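Local coordinates for protein methyl transferase from Methanosarcina acetivorans (Methanosarcina acetivorans, PDB 6MRO) that probably transfers methyl groups from S-adenosylmethionine to an acceptor not identified here, and binds S-adenosyl-L-homocysteine and two calcium ions, at residues 106-111 and 118-123; 141-146 and 150-155; 156-161 and 188-193. The protein carries 1 engineered substitution. One frame throughout, in Å; residues are numbered along the deposited sequence. Where two conformers were deposited one is given.

Contact 1 of 3, residues 106-111 and 118-123; sequences SGLFHV and LLFTRH. With SAH (S-adenosyl-L-homocysteine), chain B.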
loop_
_atom_site.group_PDB
_atom_site.type_symbol
_atom_site.label_atom_id
_atom_site.label_comp_id
_atom_site.label_asym_id
_atom_site.label_seq_id
_atom_site.Cartn_x
_atom_site.Cartn_y
_atom_site.Cartn_z
ATOM N N SER A 106 -0.131 0.777 1.465
ATOM C CA SER A 106 -0.482 1.390 2.748
ATOM C C SER A 106 0.186 0.533 3.818
ATOM O O SER A 106 -0.421 -0.393 4.354
ATOM C CB SER A 106 -2.027 1.459 2.933
ATOM O OG SER A 106 -2.414 1.967 4.215
ATOM N N GLY A 107 1.455 0.828 4.107
ATOM C CA GLY A 107 2.188 0.080 5.111
ATOM C C GLY A 107 2.885 -1.198 4.670
ATOM O O GLY A 107 3.453 -1.895 5.534
ATOM N N LEU A 108 2.874 -1.546 3.378
ATOM C CA LEU A 108 3.603 -2.750 2.965
ATOM C C LEU A 108 5.098 -2.474 2.827
ATOM O O LEU A 108 5.927 -3.200 3.390
ATOM C CB LEU A 108 3.039 -3.307 1.654
ATOM C CG LEU A 108 3.822 -4.504 1.073
ATOM C CD1 LEU A 108 3.919 -5.674 2.097
ATOM C CD2 LEU A 108 3.233 -5.011 -0.268
ATOM N N PHE A 109 5.462 -1.433 2.073
ATOM C CA PHE A 109 6.870 -1.067 1.952
ATOM C C PHE A 109 7.525 -1.033 3.320
ATOM O O PHE A 109 8.651 -1.513 3.489
ATOM C CB PHE A 109 7.022 0.287 1.265
ATOM C CG PHE A 109 8.436 0.805 1.277
ATOM C CD1 PHE A 109 9.411 0.209 0.494
ATOM C CD2 PHE A 109 8.789 1.865 2.096
ATOM C CE1 PHE A 109 10.727 0.677 0.506
ATOM C CE2 PHE A 109 10.099 2.343 2.119
ATOM C CZ PHE A 109 11.066 1.751 1.329
ATOM N N HIS A 110 6.785 -0.534 4.319
ATOM C CA HIS A 110 7.262 -0.432 5.694
ATOM C C HIS A 110 7.759 -1.768 6.233
ATOM O O HIS A 110 8.706 -1.802 7.022
ATOM C CB HIS A 110 6.125 0.128 6.567
ATOM C CG HIS A 110 6.411 0.129 8.037
ATOM N ND1 HIS A 110 7.305 1.000 8.624
ATOM C CD2 HIS A 110 5.893 -0.614 9.046
ATOM C CE1 HIS A 110 7.341 0.781 9.928
ATOM N NE2 HIS A 110 6.490 -0.192 10.211
ATOM N N VAL A 111 7.147 -2.884 5.821
ATOM C CA VAL A 111 7.518 -4.177 6.388
ATOM C C VAL A 111 8.424 -4.991 5.482
ATOM O O VAL A 111 8.993 -5.990 5.945
ATOM C CB VAL A 111 6.276 -5.014 6.771
ATOM C CG1 VAL A 111 5.417 -4.256 7.760
ATOM C CG2 VAL A 111 5.474 -5.408 5.543
ATOM N N LEU A 118 14.941 -4.528 -3.354
ATOM C CA LEU A 118 15.155 -4.383 -4.795
ATOM C C LEU A 118 14.142 -5.208 -5.574
ATOM O O LEU A 118 13.507 -4.709 -6.512
ATOM C CB LEU A 118 16.584 -4.785 -5.179
ATOM C CG LEU A 118 16.812 -5.227 -6.638
ATOM C CD1 LEU A 118 16.521 -4.102 -7.634
ATOM C CD2 LEU A 118 18.231 -5.773 -6.858
ATOM N N LEU A 119 13.979 -6.478 -5.190
ATOM C CA LEU A 119 12.968 -7.334 -5.805
ATOM C C LEU A 119 11.582 -6.707 -5.709
ATOM O O LEU A 119 10.807 -6.734 -6.674
ATOM C CB LEU A 119 12.981 -8.706 -5.129
ATOM C CG LEU A 119 12.081 -9.798 -5.698
ATOM C CD1 LEU A 119 12.494 -10.077 -7.128
ATOM C CD2 LEU A 119 12.146 -11.066 -4.849
ATOM N N PHE A 120 11.254 -6.139 -4.549
ATOM C CA PHE A 120 9.960 -5.487 -4.371
ATOM C C PHE A 120 9.758 -4.383 -5.403
ATOM O O PHE A 120 8.750 -4.362 -6.118
ATOM C CB PHE A 120 9.869 -4.946 -2.946
ATOM C CG PHE A 120 8.630 -4.143 -2.665
ATOM C CD1 PHE A 120 8.668 -2.761 -2.708
ATOM C CD2 PHE A 120 7.436 -4.772 -2.327
ATOM C CE1 PHE A 120 7.537 -2.010 -2.425
ATOM C CE2 PHE A 120 6.297 -4.021 -2.044
ATOM C CZ PHE A 120 6.358 -2.635 -2.093
ATOM N N THR A 121 10.721 -3.464 -5.513
ATOM C CA THR A 121 10.587 -2.373 -6.474
ATOM C C THR A 121 10.416 -2.906 -7.894
ATOM O O THR A 121 9.615 -2.373 -8.670
ATOM C CB THR A 121 11.798 -1.432 -6.411
ATOM O OG1 THR A 121 13.002 -2.146 -6.744
ATOM C CG2 THR A 121 11.945 -0.827 -5.039
ATOM N N ARG A 122 11.141 -3.953 -8.247
ATOM C CA ARG A 122 11.048 -4.478 -9.604
ATOM C C ARG A 122 9.693 -5.070 -9.923
ATOM O O ARG A 122 9.210 -4.918 -10.990
ATOM C CB ARG A 122 12.195 -5.443 -9.961
ATOM C CG ARG A 122 12.080 -6.056 -11.373
ATOM C CD ARG A 122 13.125 -5.588 -12.425
ATOM N NE ARG A 122 12.797 -5.863 -13.853
ATOM C CZ ARG A 122 13.384 -6.777 -14.636
ATOM N NH1 ARG A 122 14.356 -7.538 -14.177
ATOM N NH2 ARG A 122 12.993 -6.941 -15.880
ATOM N N HIS A 123 9.096 -5.750 -8.966
ATOM C CA HIS A 123 7.786 -6.343 -9.215
ATOM C C HIS A 123 6.708 -5.280 -9.317
ATOM O O HIS A 123 5.827 -5.362 -10.182
ATOM C CB HIS A 123 7.448 -7.352 -8.116
ATOM C CG HIS A 123 7.910 -8.736 -8.430
ATOM N ND1 HIS A 123 9.167 -9.193 -8.100
ATOM C CD2 HIS A 123 7.306 -9.744 -9.102
ATOM C CE1 HIS A 123 9.308 -10.434 -8.530
ATOM N NE2 HIS A 123 8.194 -10.791 -9.143
HETATM N N SAH B . -2.663 -2.143 3.734
HETATM C CA SAH B . -3.361 -2.669 4.921
HETATM C CB SAH B . -2.452 -3.610 5.703
HETATM C CG SAH B . -1.087 -3.008 6.037
HETATM S SD SAH B . -0.084 -4.047 7.125
HETATM C C SAH B . -3.848 -1.555 5.835
HETATM O O SAH B . -3.524 -0.377 5.624
HETATM O OXT SAH B . -4.566 -1.831 6.808
HETATM C "C5'" SAH B . 0.951 -4.799 5.831
HETATM C "C4'" SAH B . 0.246 -5.933 5.085
HETATM O "O4'" SAH B . 1.133 -6.463 4.108
HETATM C "C3'" SAH B . -0.215 -7.101 5.956
HETATM O "O3'" SAH B . -1.601 -7.295 5.718
HETATM C "C2'" SAH B . 0.647 -8.265 5.487
HETATM O "O2'" SAH B . 0.015 -9.535 5.544
HETATM C "C1'" SAH B . 0.975 -7.866 4.058
HETATM N N9 SAH B . 2.211 -8.431 3.506
HETATM C C8 SAH B . 3.460 -8.487 4.087
HETATM N N7 SAH B . 4.311 -9.040 3.205
HETATM C C5 SAH B . 3.628 -9.316 2.067
HETATM C C6 SAH B . 3.998 -9.889 0.853
HETATM N N6 SAH B . 5.247 -10.283 0.642
HETATM N N1 SAH B . 3.054 -10.044 -0.127
HETATM C C2 SAH B . 1.750 -9.634 0.079
HETATM N N3 SAH B . 1.375 -9.081 1.283
HETATM C C4 SAH B . 2.313 -8.918 2.247
#
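On the helix that brings F120 against L108 and F109, the carbonyl oxygen of L118 is gripped twice: T121 OG1 donates to L118 O at 2.6 Å, and R122 N gives it the helical bond at 3.0 Å. The T121 hydroxyl is thus turned back onto its own helix, while F120 carries the contact with 106-111. L108 lies between this aromatic ring and the cofactor product. CG anti to the backbone N (chi1 175°) sets the branch point of L108 between the two, and its methyls go separate ways: CD2 meets the edge of the F120 ring, 3.7 Å from CE2, whereas CD1 touches S-adenosyl-L-homocysteine, 3.5 Å from C8 of the adenine. Replacing L108 with an alanine would probably open a gap between F120 and the adenine, taking away one hydrophobic wall of the pocket. F109 crosses F120 at about a right angle, its CD1 4.1 Å from F120 CE1, which lies close to the F109 ring plane. Just upstream, S106 holds the amino acid end of the ligand: the ligand N donates to S106 O at 2.9 Å, and S106 OG donates to a carboxylate oxygen. The arrangement belongs to the Rossmann-like methyltransferase fold, where the loop following strand 100-106 lines the cofactor pocket and leads into helix 114-127; F120 also packs on I39 of strand 35-39 and Y134 of strand 132-139, and F109 on T161 of helix 155-162.

Contact 2 of 3, residues 141-146 and 150-155; sequences DKEPGE and PRRASK. With CA (calcium ion), chain C; CA (calcium ion), chain D.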
loop_
_atom_site.group_PDB
_atom_site.type_symbol
_atom_site.label_atom_id
_atom_site.label_comp_id
_atom_site.label_asym_id
_atom_site.label_seq_id
_atom_site.Cartn_x
_atom_site.Cartn_y
_atom_site.Cartn_z
ATOM N N ASP A 141 10.829 9.127 8.961
ATOM C CA ASP A 141 12.073 9.072 9.717
ATOM C C ASP A 141 12.831 10.366 9.462
ATOM O O ASP A 141 13.389 10.570 8.374
ATOM C CB ASP A 141 12.896 7.855 9.299
ATOM C CG ASP A 141 14.241 7.776 9.986
ATOM O OD1 ASP A 141 14.584 8.654 10.808
ATOM O OD2 ASP A 141 14.969 6.801 9.697
ATOM N N LYS A 142 12.846 11.239 10.459
ATOM C CA LYS A 142 13.644 12.451 10.398
ATOM C C LYS A 142 14.737 12.457 11.459
ATOM O O LYS A 142 15.323 13.510 11.725
ATOM C CB LYS A 142 12.747 13.681 10.543
ATOM C CG LYS A 142 11.614 13.730 9.510
ATOM C CD LYS A 142 10.461 14.587 10.010
ATOM C CE LYS A 142 9.478 14.913 8.898
ATOM N NZ LYS A 142 8.417 15.844 9.392
ATOM N N GLU A 143 15.033 11.294 12.076
ATOM C CA GLU A 143 16.044 11.311 13.127
ATOM C C GLU A 143 17.360 10.756 12.613
ATOM O O GLU A 143 17.368 9.717 11.938
ATOM C CB GLU A 143 15.581 10.515 14.341
ATOM C CG GLU A 143 14.444 11.189 15.084
ATOM C CD GLU A 143 14.865 11.727 16.438
ATOM O OE1 GLU A 143 14.179 12.645 16.942
ATOM O OE2 GLU A 143 15.880 11.243 16.989
ATOM N N PRO A 144 18.481 11.412 12.920
ATOM C CA PRO A 144 19.777 10.932 12.419
ATOM C C PRO A 144 20.145 9.594 13.039
ATOM O O PRO A 144 19.859 9.332 14.210
ATOM C CB PRO A 144 20.752 12.040 12.841
ATOM C CG PRO A 144 20.068 12.755 13.970
ATOM C CD PRO A 144 18.598 12.661 13.700
ATOM N N GLY A 145 20.780 8.743 12.238
ATOM C CA GLY A 145 21.091 7.394 12.655
ATOM C C GLY A 145 19.912 6.460 12.444
ATOM O O GLY A 145 18.799 6.872 12.112
ATOM N N GLU A 146 20.158 5.169 12.646
ATOM C CA GLU A 146 19.134 4.161 12.369
ATOM C C GLU A 146 18.900 3.274 13.582
ATOM O O GLU A 146 18.778 2.052 13.480
ATOM C CB GLU A 146 19.510 3.335 11.146
ATOM C CG GLU A 146 19.307 4.093 9.843
ATOM C CD GLU A 146 17.847 4.299 9.519
ATOM O OE1 GLU A 146 17.219 3.375 8.956
ATOM O OE2 GLU A 146 17.326 5.392 9.826
ATOM N N PRO A 150 10.167 0.254 15.547
ATOM C CA PRO A 150 10.357 -0.280 14.189
ATOM C C PRO A 150 11.088 0.698 13.262
ATOM O O PRO A 150 11.199 1.879 13.597
ATOM C CB PRO A 150 8.924 -0.499 13.694
ATOM C CG PRO A 150 8.114 -0.611 14.926
ATOM C CD PRO A 150 8.747 0.273 15.936
ATOM N N ARG A 151 11.591 0.200 12.132
ATOM C CA ARG A 151 12.184 1.075 11.127
ATOM C C ARG A 151 11.199 2.165 10.725
ATOM O O ARG A 151 9.981 1.998 10.816
ATOM C CB ARG A 151 12.590 0.278 9.883
ATOM C CG ARG A 151 13.879 -0.515 10.000
ATOM C CD ARG A 151 14.066 -1.395 8.765
ATOM N NE ARG A 151 12.915 -2.272 8.564
ATOM C CZ ARG A 151 12.602 -2.853 7.409
ATOM N NH1 ARG A 151 11.529 -3.637 7.334
ATOM N NH2 ARG A 151 13.356 -2.656 6.336
ATOM N N ARG A 152 11.736 3.301 10.294
ATOM C CA ARG A 152 10.934 4.338 9.662
ATOM C C ARG A 152 11.712 4.851 8.457
ATOM O O ARG A 152 12.945 4.815 8.437
ATOM C CB ARG A 152 10.597 5.497 10.622
ATOM C CG ARG A 152 9.909 5.070 11.933
ATOM C CD ARG A 152 9.167 6.242 12.598
ATOM N NE ARG A 152 10.059 7.344 12.976
ATOM C CZ ARG A 152 10.796 7.380 14.082
ATOM N NH1 ARG A 152 10.762 6.370 14.945
ATOM N NH2 ARG A 152 11.574 8.428 14.324
ATOM N N ALA A 153 10.992 5.317 7.447
ATOM C CA ALA A 153 11.613 5.638 6.169
ATOM C C ALA A 153 11.880 7.136 6.090
ATOM O O ALA A 153 10.992 7.948 6.360
ATOM C CB ALA A 153 10.733 5.175 5.006
ATOM N N SER A 154 13.116 7.495 5.755
ATOM C CA SER A 154 13.454 8.890 5.517
ATOM C C SER A 154 13.215 9.220 4.050
ATOM O O SER A 154 13.021 8.333 3.222
ATOM C CB SER A 154 14.908 9.162 5.881
ATOM O OG SER A 154 15.757 8.474 4.982
ATOM N N LYS A 155 13.219 10.514 3.724
ATOM C CA LYS A 155 13.085 10.882 2.321
ATOM C C LYS A 155 14.261 10.353 1.514
ATOM O O LYS A 155 14.089 9.893 0.378
ATOM C CB LYS A 155 12.961 12.397 2.173
ATOM C CG LYS A 155 11.780 12.970 2.919
ATOM C CD LYS A 155 11.774 14.486 2.875
ATOM C CE LYS A 155 10.574 14.996 2.118
ATOM N NZ LYS A 155 9.957 16.134 2.849
HETATM CA CA CA C . 16.884 7.424 11.149
HETATM CA CA CA D . 15.224 4.711 8.631
HETATM O O HOH W 1 13.196 12.409 6.345
HETATM O O HOH W 2 11.244 10.995 12.719
HETATM O O HOH W 3 14.684 3.898 10.796
HETATM O O HOH W 4 17.623 8.552 9.241
HETATM O O HOH W 5 14.699 2.494 7.693
#
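A two-calcium site joins D141 to R152, and the D141 carboxylate is one of two bridges between its ions. D141 CG stands anti to the backbone N (chi1 177°), which brings both oxygens to the metals: OD1 and OD2 chelate the chain C calcium, and D141 OD2 also binds the chain D calcium at 2.4 Å. E146 does the same in reverse from the other end of 141-146. Its side chain bends at chi2 (-70°), the carboxylate chelates the chain D ion, and E146 OE2 reaches on to the chain C ion at 2.5 Å. The two bridging oxygens, D141 OD2 and E146 OE2, lie 2.7 Å apart, a closeness that the shared calcium ions probably make tolerable. Backbone carbonyls of E143 and G145 fill in around the chain C ion, G145 O at 2.2 Å, with water 4 and E148 completing its shell. From 150-155 comes R152 O, 2.3 Å from the chain D calcium, to which E157 adds its carboxylate, and waters 3 and 5 complete the shell. The start of 141-146 forms an Asx turn, in which E143 N donates to D141 OD1 at 3.0 Å, so the same oxygen serves metal and backbone. The loop, between strand 132-139 and helix 155-162, is also tied by its backbone: D141 N donates to A153 O at 2.9 Å. Beside it the CB atoms of D141 and R152 pack together, while R152 NE turns to S140 O. At the edge of the R152 guanidinium, water 2 accepts from R152 NH2 and from K142 N. S154, the N-cap of helix 155-162, lays its CB against D141 O at 3.2 Å.

Contact 3 of 3, residues 156-161 and 188-193; sequences AEIEST and YLLSAT. With CA (calcium ion), chain D.
Y188 starts the meeting of helix 155-162 with strand 184-193, an antiparallel strand slotted into the otherwise parallel sheet of a Rossmann-like methyltransferase fold. The methyl CD1 of I158 nestles into the angle at the root of the Y188 side chain, 3.9 Å from Y188 CD2 and 4.0 Å from Y188 CB, coming obliquely to the ring. I158 is stretched out to reach it, CD1 lying anti to CA (chi2 172°). L189 faces the other side of the sheet, and its backbone pairs with K172 of strand 167-177. L190 returns to the helix side, where its CD2 meets I158 CG2 at 4.0 Å as the two side chains slide past one another in opposite directions. A single isoleucine therefore spans two strand positions, one branch to each, in a wholly apolar contact. I158 also packs on I171 of strand 167-177 and C138 of strand 132-139. S191 turns away from the helix, bonded through its backbone to I169 and Y170, and the strand then runs on beyond the helix toward T193. On the helix itself, E157, one residue before I158, heads for the calcium instead of the strand and takes the chain D ion between its two oxygens, E157 OE1 at 2.6 Å and E157 OE2 at 2.8 Å. The carbonyl oxygen of the same residue is doubly engaged: T161 N reaches E157 O from one face of its plane, and T161 OG1, at 2.8 Å, from the other.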
loop_
_atom_site.group_PDB
_atom_site.type_symbol
_atom_site.label_atom_id
_atom_site.label_comp_id
_atom_site.label_asym_id
_atom_site.label_seq_id
_atom_site.Cartn_x
_atom_site.Cartn_y
_atom_site.Cartn_z
ATOM N N ALA A 156 15.458 10.376 2.104
ATOM C CA ALA A 156 16.634 9.855 1.415
ATOM C C ALA A 156 16.482 8.367 1.135
ATOM O O ALA A 156 16.795 7.893 0.039
ATOM C CB ALA A 156 17.890 10.127 2.244
ATOM N N GLU A 157 16.017 7.610 2.130
ATOM C CA GLU A 157 15.792 6.183 1.929
ATOM C C GLU A 157 14.732 5.938 0.861
ATOM O O GLU A 157 14.899 5.059 0.009
ATOM C CB GLU A 157 15.398 5.524 3.260
ATOM C CG GLU A 157 16.516 5.597 4.302
ATOM C CD GLU A 157 16.034 5.422 5.748
ATOM O OE1 GLU A 157 16.886 5.197 6.636
ATOM O OE2 GLU A 157 14.820 5.517 5.989
ATOM N N ILE A 158 13.665 6.739 0.862
ATOM C CA ILE A 158 12.618 6.596 -0.148
ATOM C C ILE A 158 13.167 6.924 -1.530
ATOM O O ILE A 158 12.976 6.168 -2.496
ATOM C CB ILE A 158 11.409 7.480 0.214
ATOM C CG1 ILE A 158 10.723 6.924 1.467
ATOM C CG2 ILE A 158 10.395 7.546 -0.940
ATOM C CD1 ILE A 158 9.645 7.826 2.027
ATOM N N GLU A 159 13.915 8.021 -1.605
ATOM C CA GLU A 159 14.509 8.463 -2.859
ATOM C C GLU A 159 15.494 7.429 -3.391
ATOM O O GLU A 159 15.491 7.110 -4.580
ATOM C CB GLU A 159 15.211 9.809 -2.674
ATOM C CG GLU A 159 14.266 10.997 -2.597
ATOM C CD GLU A 159 15.001 12.320 -2.494
ATOM O OE1 GLU A 159 15.465 12.826 -3.538
ATOM O OE2 GLU A 159 15.114 12.853 -1.371
ATOM N N SER A 160 16.330 6.898 -2.503
ATOM C CA SER A 160 17.317 5.898 -2.899
ATOM C C SER A 160 16.651 4.617 -3.395
ATOM O O SER A 160 17.136 3.982 -4.341
ATOM C CB SER A 160 18.240 5.584 -1.729
ATOM O OG SER A 160 19.204 4.631 -2.127
ATOM N N THR A 161 15.531 4.240 -2.777
ATOM C CA THR A 161 14.846 2.995 -3.118
ATOM C C THR A 161 14.075 3.101 -4.427
ATOM O O THR A 161 14.129 2.186 -5.259
ATOM C CB THR A 161 13.892 2.607 -1.988
ATOM O OG1 THR A 161 14.638 2.390 -0.784
ATOM C CG2 THR A 161 13.118 1.356 -2.346
ATOM N N TYR A 188 4.993 9.727 5.706
ATOM C CA TYR A 188 5.318 10.206 4.370
ATOM C C TYR A 188 4.372 9.594 3.349
ATOM O O TYR A 188 4.035 8.407 3.434
ATOM C CB TYR A 188 6.751 9.849 3.970
ATOM C CG TYR A 188 7.796 10.775 4.523
ATOM C CD1 TYR A 188 7.569 12.141 4.596
ATOM C CD2 TYR A 188 9.022 10.282 4.974
ATOM C CE1 TYR A 188 8.531 12.996 5.097
ATOM C CE2 TYR A 188 9.990 11.127 5.476
ATOM C CZ TYR A 188 9.735 12.487 5.539
ATOM O OH TYR A 188 10.695 13.336 6.050
ATOM N N LEU A 189 3.968 10.394 2.363
ATOM C CA LEU A 189 3.240 9.893 1.201
ATOM C C LEU A 189 4.090 10.146 -0.036
ATOM O O LEU A 189 4.387 11.301 -0.371
ATOM C CB LEU A 189 1.876 10.560 1.056
ATOM C CG LEU A 189 1.084 10.060 -0.161
ATOM C CD1 LEU A 189 0.540 8.660 0.094
ATOM C CD2 LEU A 189 -0.029 11.037 -0.514
ATOM N N LEU A 190 4.501 9.067 -0.685
ATOM C CA LEU A 190 5.227 9.136 -1.937
ATOM C C LEU A 190 4.248 9.049 -3.098
ATOM O O LEU A 190 3.397 8.146 -3.143
ATOM C CB LEU A 190 6.252 8.004 -2.016
ATOM C CG LEU A 190 6.753 7.637 -3.415
ATOM C CD1 LEU A 190 7.683 8.732 -3.946
ATOM C CD2 LEU A 190 7.472 6.292 -3.337
ATOM N N SER A 191 4.380 9.974 -4.040
ATOM C CA SER A 191 3.742 9.877 -5.345
ATOM C C SER A 191 4.844 9.652 -6.367
ATOM O O SER A 191 5.769 10.468 -6.479
ATOM C CB SER A 191 2.944 11.136 -5.673
ATOM O OG SER A 191 2.484 11.112 -7.020
ATOM N N ALA A 192 4.766 8.536 -7.086
ATOM C CA ALA A 192 5.779 8.203 -8.071
ATOM C C ALA A 192 5.096 7.716 -9.340
ATOM O O ALA A 192 3.929 7.316 -9.318
ATOM C CB ALA A 192 6.749 7.154 -7.517
ATOM N N THR A 193 5.824 7.775 -10.458
ATOM C CA THR A 193 5.298 7.313 -11.743
ATOM C C THR A 193 6.298 6.394 -12.428
ATOM O O THR A 193 7.512 6.544 -12.282
ATOM C CB THR A 193 4.947 8.481 -12.689
ATOM O OG1 THR A 193 6.145 9.039 -13.243
ATOM C CG2 THR A 193 4.161 9.562 -11.953
HETATM CA CA CA D . 15.224 4.711 8.631
HETATM O O HOH W 3 14.684 3.898 10.796
HETATM O O HOH W 5 14.699 2.494 7.693
#

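In the fold
The three contacts run in series along the chain, from the cofactor pocket out to the calcium site. Contact 1 carries the S-adenosyl-L-homocysteine; its centre lies about 11 Å from that of contact 3 and about 17 Å from that of contact 2. T161 of contact 3 bridges the first gap, its CG2 meeting T121 CG2 at 3.7 Å and F109 CE1 at 3.8 Å. F109 also reaches contact 2, with F109 CE2 4.1 Å from A153 CB. Contacts 2 and 3, centres about 13 Å apart, share the chain D calcium and waters 3 and 5: E146 OE1 and E157 OE1 lie 3.0 Å apart around this ion.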